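Local coordinates for protein bacillaene synthase decarboxylase PksI (Bacillus subtilis, PDB 4Q1K) that decarboxylates a 3-methylglutaconyl group tethered to the synthase PksL to 3-methylcrotonyl, an intermediate step in making the antibiotic bacillaene, at residues 37-42 against 79-84; 161-166 against 235-240; 174-179 against 190-195. The protein carries 1 engineered substitution. All blocks are in the same frame, centred on the assembly; numbering follows the deposited sequence.

Contact 1: 37-42 against 79-84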
loop_
_atom_site.group_PDB
_atom_site.type_symbol
_atom_site.label_atom_id
_atom_site.label_comp_id
_atom_site.label_asym_id
_atom_site.label_seq_id
_atom_site.Cartn_x
_atom_site.Cartn_y
_atom_site.Cartn_z
ATOM N N VAL B 37 2.327 25.629 -13.698
ATOM C CA VAL B 37 1.650 25.324 -14.989
ATOM C C VAL B 37 0.129 25.324 -14.723
ATOM O O VAL B 37 -0.369 24.430 -14.079
ATOM C CB VAL B 37 2.116 23.983 -15.590
ATOM C CG1 VAL B 37 1.389 23.635 -16.929
ATOM C CG2 VAL B 37 3.644 24.013 -15.843
ATOM N N LYS B 38 -0.575 26.392 -15.137
ATOM C CA LYS B 38 -1.997 26.482 -14.825
ATOM C C LYS B 38 -2.799 26.171 -16.093
ATOM O O LYS B 38 -2.788 26.958 -17.064
ATOM C CB LYS B 38 -2.339 27.900 -14.424
ATOM C CG LYS B 38 -3.844 28.024 -14.138
ATOM C CD LYS B 38 -4.126 29.409 -13.571
ATOM C CE LYS B 38 -5.618 29.695 -13.398
ATOM N NZ LYS B 38 -5.591 31.062 -12.818
ATOM N N MET B 39 -3.605 25.127 -16.022
ATOM C CA MET B 39 -4.500 24.731 -17.139
ATOM C C MET B 39 -5.772 25.586 -17.026
ATOM O O MET B 39 -6.445 25.588 -15.964
ATOM C CB MET B 39 -4.891 23.258 -16.925
ATOM C CG MET B 39 -3.634 22.413 -17.056
ATOM S SD MET B 39 -3.968 20.655 -16.940
ATOM C CE MET B 39 -4.279 20.520 -15.145
ATOM N N GLN B 40 -6.133 26.250 -18.115
ATOM C CA GLN B 40 -7.267 27.160 -18.126
ATOM C C GLN B 40 -7.926 27.212 -19.512
ATOM O O GLN B 40 -8.145 28.299 -20.090
ATOM C CB GLN B 40 -6.889 28.546 -17.595
ATOM C CG GLN B 40 -5.689 29.155 -18.330
ATOM C CD GLN B 40 -5.333 30.589 -17.903
ATOM O OE1 GLN B 40 -4.710 31.327 -18.682
ATOM N NE2 GLN B 40 -5.741 30.994 -16.704
ATOM N N ASP B 41 -8.257 26.022 -20.018
ATOM C CA ASP B 41 -9.219 25.863 -21.130
ATOM C C ASP B 41 -10.642 25.890 -20.578
ATOM O O ASP B 41 -11.215 24.849 -20.274
ATOM C CB ASP B 41 -8.926 24.606 -21.925
ATOM C CG ASP B 41 -9.675 24.603 -23.265
ATOM O OD1 ASP B 41 -10.769 25.192 -23.311
ATOM O OD2 ASP B 41 -9.164 23.970 -24.190
ATOM N N ARG B 42 -11.158 27.099 -20.375
ATOM C CA ARG B 42 -12.464 27.306 -19.769
ATOM C C ARG B 42 -13.605 26.793 -20.658
ATOM O O ARG B 42 -14.524 26.215 -20.133
ATOM C CB ARG B 42 -12.676 28.778 -19.382
ATOM C CG ARG B 42 -11.570 29.314 -18.491
ATOM C CD ARG B 42 -11.832 30.709 -17.942
ATOM N NE ARG B 42 -10.557 31.052 -17.319
ATOM C CZ ARG B 42 -10.342 31.240 -16.034
ATOM N NH1 ARG B 42 -11.361 31.220 -15.163
ATOM N NH2 ARG B 42 -9.083 31.496 -15.651
ATOM N N ASN B 79 -13.117 25.495 -10.337
ATOM C CA ASN B 79 -13.473 24.158 -9.888
ATOM C C ASN B 79 -12.988 22.932 -10.709
ATOM O O ASN B 79 -13.457 21.816 -10.490
ATOM C CB ASN B 79 -15.020 24.108 -9.637
ATOM C CG ASN B 79 -15.807 24.409 -10.902
ATOM O OD1 ASN B 79 -15.298 25.113 -11.825
ATOM N ND2 ASN B 79 -17.030 23.869 -11.001
ATOM N N TYR B 80 -12.065 23.084 -11.673
ATOM C CA TYR B 80 -11.643 21.984 -12.549
ATOM C C TYR B 80 -10.116 21.848 -12.478
ATOM O O TYR B 80 -9.387 22.805 -12.750
ATOM C CB TYR B 80 -11.992 22.345 -14.030
ATOM C CG TYR B 80 -13.489 21.973 -14.252
ATOM C CD1 TYR B 80 -13.835 20.642 -14.457
ATOM C CD2 TYR B 80 -14.501 22.902 -14.059
ATOM C CE1 TYR B 80 -15.169 20.248 -14.576
ATOM C CE2 TYR B 80 -15.859 22.534 -14.196
ATOM C CZ TYR B 80 -16.164 21.207 -14.451
ATOM O OH TYR B 80 -17.463 20.722 -14.575
ATOM N N PHE B 81 -9.668 20.682 -12.162
ATOM C CA PHE B 81 -8.251 20.402 -12.373
ATOM C C PHE B 81 -8.096 19.987 -13.889
ATOM O O PHE B 81 -7.462 20.657 -14.688
ATOM C CB PHE B 81 -7.775 19.209 -11.470
ATOM C CG PHE B 81 -6.354 18.771 -11.756
ATOM C CD1 PHE B 81 -5.266 19.651 -11.434
ATOM C CD2 PHE B 81 -6.087 17.525 -12.373
ATOM C CE1 PHE B 81 -3.923 19.246 -11.686
ATOM C CE2 PHE B 81 -4.774 17.119 -12.667
ATOM C CZ PHE B 81 -3.705 17.984 -12.316
ATOM N N ALA B 82 -8.716 18.871 -14.269
ATOM C CA ALA B 82 -8.546 18.345 -15.633
ATOM C C ALA B 82 -9.664 17.331 -15.824
ATOM O O ALA B 82 -9.927 16.498 -14.959
ATOM C CB ALA B 82 -7.144 17.739 -15.927
ATOM N N SER B 83 -10.304 17.356 -16.995
ATOM C CA SER B 83 -11.568 16.609 -17.156
ATOM C C SER B 83 -11.387 15.450 -18.137
ATOM O O SER B 83 -12.359 14.790 -18.474
ATOM C CB SER B 83 -12.594 17.589 -17.816
ATOM O OG SER B 83 -13.095 18.406 -16.818
ATOM N N GLY B 84 -10.187 15.250 -18.680
ATOM C CA GLY B 84 -9.860 14.022 -19.398
ATOM C C GLY B 84 -10.221 14.158 -20.887
ATOM O O GLY B 84 -10.366 15.288 -21.390
#

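Contact 2: 161-166 against 235-240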
loop_
_atom_site.group_PDB
_atom_site.type_symbol
_atom_site.label_atom_id
_atom_site.label_comp_id
_atom_site.label_asym_id
_atom_site.label_seq_id
_atom_site.Cartn_x
_atom_site.Cartn_y
_atom_site.Cartn_z
ATOM N N ALA B 161 -3.584 4.271 -16.598
ATOM C CA ALA B 161 -4.400 4.260 -15.382
ATOM C C ALA B 161 -4.196 2.916 -14.679
ATOM O O ALA B 161 -4.204 2.861 -13.432
ATOM C CB ALA B 161 -5.860 4.440 -15.775
ATOM N N THR B 162 -4.074 1.790 -15.427
ATOM C CA THR B 162 -4.033 0.492 -14.648
ATOM C C THR B 162 -2.690 0.262 -13.989
ATOM O O THR B 162 -2.542 -0.633 -13.137
ATOM C CB THR B 162 -4.319 -0.734 -15.598
ATOM O OG1 THR B 162 -3.227 -0.840 -16.569
ATOM C CG2 THR B 162 -5.643 -0.490 -16.372
ATOM N N PHE B 163 -1.705 1.101 -14.293
ATOM C CA PHE B 163 -0.408 0.982 -13.590
ATOM C C PHE B 163 -0.381 2.049 -12.465
ATOM O O PHE B 163 -0.064 1.739 -11.305
ATOM C CB PHE B 163 0.679 1.278 -14.624
ATOM C CG PHE B 163 2.041 1.406 -13.998
ATOM C CD1 PHE B 163 2.663 0.267 -13.517
ATOM C CD2 PHE B 163 2.626 2.660 -13.796
ATOM C CE1 PHE B 163 3.937 0.341 -12.937
ATOM C CE2 PHE B 163 3.870 2.738 -13.140
ATOM C CZ PHE B 163 4.517 1.560 -12.701
ATOM N N ILE B 164 -0.748 3.321 -12.782
ATOM C CA ILE B 164 -0.493 4.425 -11.807
ATOM C C ILE B 164 -1.521 4.457 -10.685
ATOM O O ILE B 164 -1.220 4.887 -9.555
ATOM C CB ILE B 164 -0.338 5.779 -12.534
ATOM C CG1 ILE B 164 0.438 6.826 -11.648
ATOM C CG2 ILE B 164 -1.713 6.290 -12.902
ATOM C CD1 ILE B 164 1.870 6.435 -11.247
ATOM N N VAL B 165 -2.735 3.991 -10.965
ATOM C CA VAL B 165 -3.729 3.965 -9.878
ATOM C C VAL B 165 -3.345 2.972 -8.713
ATOM O O VAL B 165 -3.333 3.399 -7.594
ATOM C CB VAL B 165 -5.199 3.836 -10.442
ATOM C CG1 VAL B 165 -6.204 3.773 -9.235
ATOM C CG2 VAL B 165 -5.548 5.029 -11.417
ATOM N N PRO B 166 -3.035 1.697 -9.004
ATOM C CA PRO B 166 -2.547 0.809 -7.963
ATOM C C PRO B 166 -1.237 1.377 -7.375
ATOM O O PRO B 166 -0.988 1.245 -6.191
ATOM C CB PRO B 166 -2.279 -0.517 -8.687
ATOM C CG PRO B 166 -2.976 -0.434 -10.045
ATOM C CD PRO B 166 -3.191 1.044 -10.334
ATOM N N ARG B 235 9.397 4.482 -14.597
ATOM C CA ARG B 235 9.749 4.767 -15.998
ATOM C C ARG B 235 10.058 3.480 -16.782
ATOM O O ARG B 235 9.719 3.343 -17.996
ATOM C CB ARG B 235 10.980 5.728 -16.013
ATOM C CG ARG B 235 10.560 7.193 -15.682
ATOM C CD ARG B 235 11.814 8.048 -15.567
ATOM N NE ARG B 235 11.470 9.429 -15.261
ATOM C CZ ARG B 235 12.322 10.305 -14.754
ATOM N NH1 ARG B 235 13.554 9.910 -14.396
ATOM N NH2 ARG B 235 11.922 11.579 -14.576
ATOM N N ASP B 236 10.653 2.506 -16.073
ATOM C CA ASP B 236 10.976 1.226 -16.633
ATOM C C ASP B 236 9.745 0.390 -16.970
ATOM O O ASP B 236 9.739 -0.275 -17.987
ATOM C CB ASP B 236 11.863 0.473 -15.657
ATOM C CG ASP B 236 12.267 -0.901 -16.179
ATOM O OD1 ASP B 236 12.894 -0.999 -17.264
ATOM O OD2 ASP B 236 11.910 -1.906 -15.516
ATOM N N GLN B 237 8.748 0.388 -16.072
ATOM C CA GLN B 237 7.594 -0.516 -16.156
ATOM C C GLN B 237 6.439 0.008 -16.978
ATOM O O GLN B 237 5.675 -0.826 -17.522
ATOM C CB GLN B 237 7.123 -0.933 -14.794
ATOM C CG GLN B 237 8.151 -1.802 -14.025
ATOM C CD GLN B 237 7.733 -1.950 -12.564
ATOM O OE1 GLN B 237 6.549 -1.965 -12.262
ATOM N NE2 GLN B 237 8.664 -1.956 -11.665
ATOM N N LEU B 238 6.340 1.330 -17.166
ATOM C CA LEU B 238 5.189 1.891 -17.797
ATOM C C LEU B 238 4.960 1.495 -19.311
ATOM O O LEU B 238 3.798 1.205 -19.720
ATOM C CB LEU B 238 5.186 3.419 -17.578
ATOM C CG LEU B 238 3.958 4.127 -18.198
ATOM C CD1 LEU B 238 2.620 3.627 -17.569
ATOM C CD2 LEU B 238 4.180 5.607 -17.999
ATOM N N PRO B 239 6.037 1.437 -20.139
ATOM C CA PRO B 239 5.810 1.122 -21.565
ATOM C C PRO B 239 5.073 -0.200 -21.756
ATOM O O PRO B 239 4.155 -0.294 -22.577
ATOM C CB PRO B 239 7.247 0.923 -22.102
ATOM C CG PRO B 239 8.107 1.866 -21.272
ATOM C CD PRO B 239 7.446 1.852 -19.891
ATOM N N ARG B 240 5.413 -1.213 -20.969
ATOM C CA ARG B 240 4.762 -2.477 -21.202
ATOM C C ARG B 240 3.292 -2.454 -20.817
ATOM O O ARG B 240 2.492 -3.139 -21.435
ATOM C CB ARG B 240 5.496 -3.508 -20.368
ATOM C CG ARG B 240 4.939 -4.898 -20.492
ATOM C CD ARG B 240 5.612 -5.852 -19.475
ATOM N NE ARG B 240 4.909 -7.145 -19.356
ATOM C CZ ARG B 240 4.833 -8.067 -20.328
ATOM N NH1 ARG B 240 5.421 -7.859 -21.506
ATOM N NH2 ARG B 240 4.154 -9.198 -20.136
#

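Contact 3: 174-179 against 190-195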
loop_
_atom_site.group_PDB
_atom_site.type_symbol
_atom_site.label_atom_id
_atom_site.label_comp_id
_atom_site.label_asym_id
_atom_site.label_seq_id
_atom_site.Cartn_x
_atom_site.Cartn_y
_atom_site.Cartn_z
ATOM N N ALA B 174 -7.509 0.558 -5.899
ATOM C CA ALA B 174 -7.477 0.622 -7.348
ATOM C C ALA B 174 -8.453 -0.348 -8.031
ATOM O O ALA B 174 -8.960 -0.008 -9.110
ATOM C CB ALA B 174 -6.044 0.425 -7.903
ATOM N N GLN B 175 -8.635 -1.563 -7.476
ATOM C CA GLN B 175 -9.540 -2.509 -8.151
ATOM C C GLN B 175 -10.919 -1.823 -8.284
ATOM O O GLN B 175 -11.556 -1.917 -9.294
ATOM C CB GLN B 175 -9.740 -3.808 -7.390
ATOM C CG GLN B 175 -8.466 -4.538 -6.986
ATOM C CD GLN B 175 -7.539 -4.684 -8.205
ATOM O OE1 GLN B 175 -6.590 -3.862 -8.462
ATOM N NE2 GLN B 175 -7.848 -5.677 -8.999
ATOM N N GLU B 176 -11.403 -1.267 -7.151
ATOM C CA GLU B 176 -12.734 -0.735 -7.130
ATOM C C GLU B 176 -12.787 0.477 -8.049
ATOM O O GLU B 176 -13.741 0.648 -8.837
ATOM C CB GLU B 176 -12.977 -0.305 -5.629
ATOM C CG GLU B 176 -14.323 0.318 -5.444
ATOM C CD GLU B 176 -14.452 0.861 -3.998
ATOM O OE1 GLU B 176 -14.160 0.098 -3.074
ATOM O OE2 GLU B 176 -14.824 2.044 -3.823
ATOM N N ILE B 177 -11.798 1.367 -7.902
ATOM C CA ILE B 177 -11.788 2.574 -8.774
ATOM C C ILE B 177 -11.787 2.262 -10.267
ATOM O O ILE B 177 -12.553 2.854 -11.034
ATOM C CB ILE B 177 -10.542 3.468 -8.468
ATOM C CG1 ILE B 177 -10.800 4.127 -7.077
ATOM C CG2 ILE B 177 -10.192 4.516 -9.571
ATOM C CD1 ILE B 177 -9.508 4.797 -6.450
ATOM N N LEU B 178 -10.999 1.294 -10.641
ATOM C CA LEU B 178 -10.847 0.999 -12.090
ATOM C C LEU B 178 -12.002 0.125 -12.630
ATOM O O LEU B 178 -12.515 0.446 -13.755
ATOM C CB LEU B 178 -9.522 0.286 -12.392
ATOM C CG LEU B 178 -8.319 1.140 -12.045
ATOM C CD1 LEU B 178 -7.048 0.231 -12.150
ATOM C CD2 LEU B 178 -8.152 2.301 -13.086
ATOM N N LEU B 179 -12.404 -0.920 -11.921
ATOM C CA LEU B 179 -13.510 -1.774 -12.423
ATOM C C LEU B 179 -14.833 -0.983 -12.439
ATOM O O LEU B 179 -15.639 -1.172 -13.382
ATOM C CB LEU B 179 -13.692 -3.002 -11.529
ATOM C CG LEU B 179 -12.551 -4.050 -11.641
ATOM C CD1 LEU B 179 -12.779 -4.994 -10.435
ATOM C CD2 LEU B 179 -12.701 -4.871 -12.904
ATOM N N GLU B 190 -10.342 10.602 1.129
ATOM C CA GLU B 190 -9.578 10.843 2.396
ATOM C C GLU B 190 -10.055 9.758 3.398
ATOM O O GLU B 190 -9.233 9.100 4.076
ATOM C CB GLU B 190 -9.912 12.265 2.949
ATOM C CG GLU B 190 -9.114 12.571 4.216
ATOM C CD GLU B 190 -9.184 14.068 4.615
ATOM O OE1 GLU B 190 -10.091 14.779 4.135
ATOM O OE2 GLU B 190 -8.237 14.541 5.302
ATOM N N LYS B 191 -11.376 9.556 3.467
ATOM C CA LYS B 191 -11.945 8.575 4.438
ATOM C C LYS B 191 -11.578 7.154 4.091
ATOM O O LYS B 191 -11.493 6.320 4.973
ATOM C CB LYS B 191 -13.454 8.693 4.579
ATOM C CG LYS B 191 -13.922 9.916 5.340
ATOM C CD LYS B 191 -14.145 9.653 6.828
ATOM C CE LYS B 191 -15.362 8.751 7.132
ATOM N NZ LYS B 191 -15.989 9.045 8.463
ATOM N N ARG B 192 -11.342 6.862 2.806
ATOM C CA ARG B 192 -10.965 5.488 2.435
ATOM C C ARG B 192 -9.500 5.252 2.720
ATOM O O ARG B 192 -9.016 4.151 2.582
ATOM C CB ARG B 192 -11.345 5.159 0.942
ATOM C CG ARG B 192 -12.862 5.230 0.638
ATOM C CD ARG B 192 -13.730 4.165 1.365
ATOM N NE ARG B 192 -13.246 2.890 0.912
ATOM C CZ ARG B 192 -13.608 2.294 -0.231
ATOM N NH1 ARG B 192 -14.525 2.866 -1.065
ATOM N NH2 ARG B 192 -13.071 1.124 -0.588
ATOM N N GLY B 193 -8.746 6.299 3.074
ATOM C CA GLY B 193 -7.400 6.127 3.549
ATOM C C GLY B 193 -6.213 6.448 2.572
ATOM O O GLY B 193 -5.060 6.010 2.810
ATOM N N VAL B 194 -6.432 7.350 1.621
ATOM C CA VAL B 194 -5.391 7.634 0.561
ATOM C C VAL B 194 -4.259 8.432 1.192
ATOM O O VAL B 194 -4.457 9.145 2.238
ATOM C CB VAL B 194 -5.960 8.378 -0.627
ATOM C CG1 VAL B 194 -7.042 7.543 -1.308
ATOM C CG2 VAL B 194 -6.503 9.764 -0.234
ATOM N N PRO B 195 -3.052 8.252 0.675
ATOM C CA PRO B 195 -1.851 8.934 1.271
ATOM C C PRO B 195 -1.727 10.399 0.844
ATOM O O PRO B 195 -0.753 11.093 1.274
ATOM C CB PRO B 195 -0.687 8.120 0.647
ATOM C CG PRO B 195 -1.230 7.715 -0.697
ATOM C CD PRO B 195 -2.667 7.323 -0.417
#

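Contact 1: 37-42 against 79-84
M39 lays its terminal methyl over one face of the F81 ring, joining a β-strand of the crotonase fold to the loop that leaves the neighbouring strand. Residues 37-39 end strand 34-39, which runs parallel to strand 71-75; residues 79-84 follow that second strand and turn a corner at F81 on the way to helix 87-94. V37 pairs through its backbone with I73 and T75, and its side chain packs on L56, A59 and I63 of helix 50-65.

M39 comes next, and it carries the whole contact. Its side chain starts toward the loop and bends at the thioether (chi3 -74°), which swings CE across the ring. CE sits 3.8 Å from the centroid of the F81 ring, 17° off the normal, a CH-pi contact displaced toward the rim; CE1 is the nearest ring atom, with M39 CE 3.7 Å from F81 CE1. The ring reaches this place although its CB bond leads away from the strand, because CG stands anti to the backbone N (chi1 174°). The methyl is tightly seated: M39 CE lies 3.2 Å from F81 O, and on the loop's next residue it reaches A82 CB at 4.1 Å. L74 packs against both M39 and F81, so the pair is built into the apolar layer beside the sheet.

Beyond M39 the chain leaves the sheet, and the D41 carboxylate is hydrogen-bonded through both oxygens, OD2 to S49 OG and OD1 to H44 N.

Contact 2: 161-166 against 235-240
F163 projects from helix 161-169 to meet Q237 and L238 on the long helix 220-252, and it is the only residue of 161-166 that touches 235-240 in this helix-to-helix contact of the crotonase fold. The backbones come nearest at the same place, with the CA atoms of F163 and L238 7.1 Å apart.

The apolar part is made with L238. Its CB bond points neither at nor away from the other helix, but with CG anti to the backbone N (chi1 -179°) the branch comes back toward F163, and L238 CD1 ends 3.9 Å from F163 CD2. The methyl approaches the ring obliquely. L234 and V241, lying before and after on the same long helix, also touch the F163 ring, and F134 packs against L238.

The polar part involves Q237. The side chains of Q237 and F163 cross at about a right angle. The amide oxygen comes to the ring edge, near the ring plane, with Q237 OE1 3.5 Å from F163 CE1; the amide and ring planes are 81° apart. The first carbon of the chain closes in on the same corner, Q237 CB lying 3.9 Å from F163 CE1.

Next to F163, T162 faces other partners: its OG1 is bonded to E245 and to H229 of the second subunit, while a glycerol, probably from the crystallisation liquor, is hydrogen-bonded through O2 to T162 O and also lies about 4 Å from the F163 side chain.

No hydrogen bond joins the two segments. The oxygen of Q237 meets the weakly positive C-H rim of the ring, probably a modestly favourable approach, so cohesion here probably rests chiefly on the burial of F163 and L238.

Contact 3: 174-179 against 190-195
E176 and R192 reach toward each other from opposite directions and close an end-on, two-pronged salt bridge between helix 171-180 and the end of helix 186-192. R192 NH2 gives a nearly straight bond to E176 OE1 (2.9 Å, 169°), while R192 NH1 binds E176 OE2 at 2.9 Å through that oxygen's syn lone pair. Both acceptors lie near the guanidinium plane, but the carboxylate is twisted 30° against it. The glutamate is extended, whereas the arginine folds at chi2 and chi3 to present its two terminal nitrogens.

Each group has a further partner. E176 OE2 is also hydrogen-bonded to Y184 OH, which would help hold the carboxylate's rotation, and R192 NH2 bonds P195 O of the second subunit. The paired charges probably keep E176 ionised in its buried setting. Just past the arginine, G193 closes the helix in a Schellman motif, its N 3.0 Å from E190 O.

L173 packs against R192 and V194, and L169 of helix 161-169 touches I177 and V194. The bridge joins helix 171-180 to the end of helix 186-192, with Y184 of strand 183-185 bonded to its carboxylate and the second subunit to its guanidinium.

Contacts 2 and 3 form one continuous region, while contact 1 stands apart. Helices 161-169 and 171-180 are consecutive and their segments touch: P166 N lies 3.4 Å from A174 CB, although the centres of contacts 2 and 3 are about 17 Å apart. Contact 3 is nested within the chain loop that contact 2 closes. Contact 1 is centred about 23 Å from each of the others and lies across the chain's centre from contact 2. A glycerol, probably from the crystallisation liquor, lies about 4 Å from the F163 side chain in contact 2. The catalytic H249 lies further along helix 220-252 than segment 235-240, but none of the three contacts is at that site.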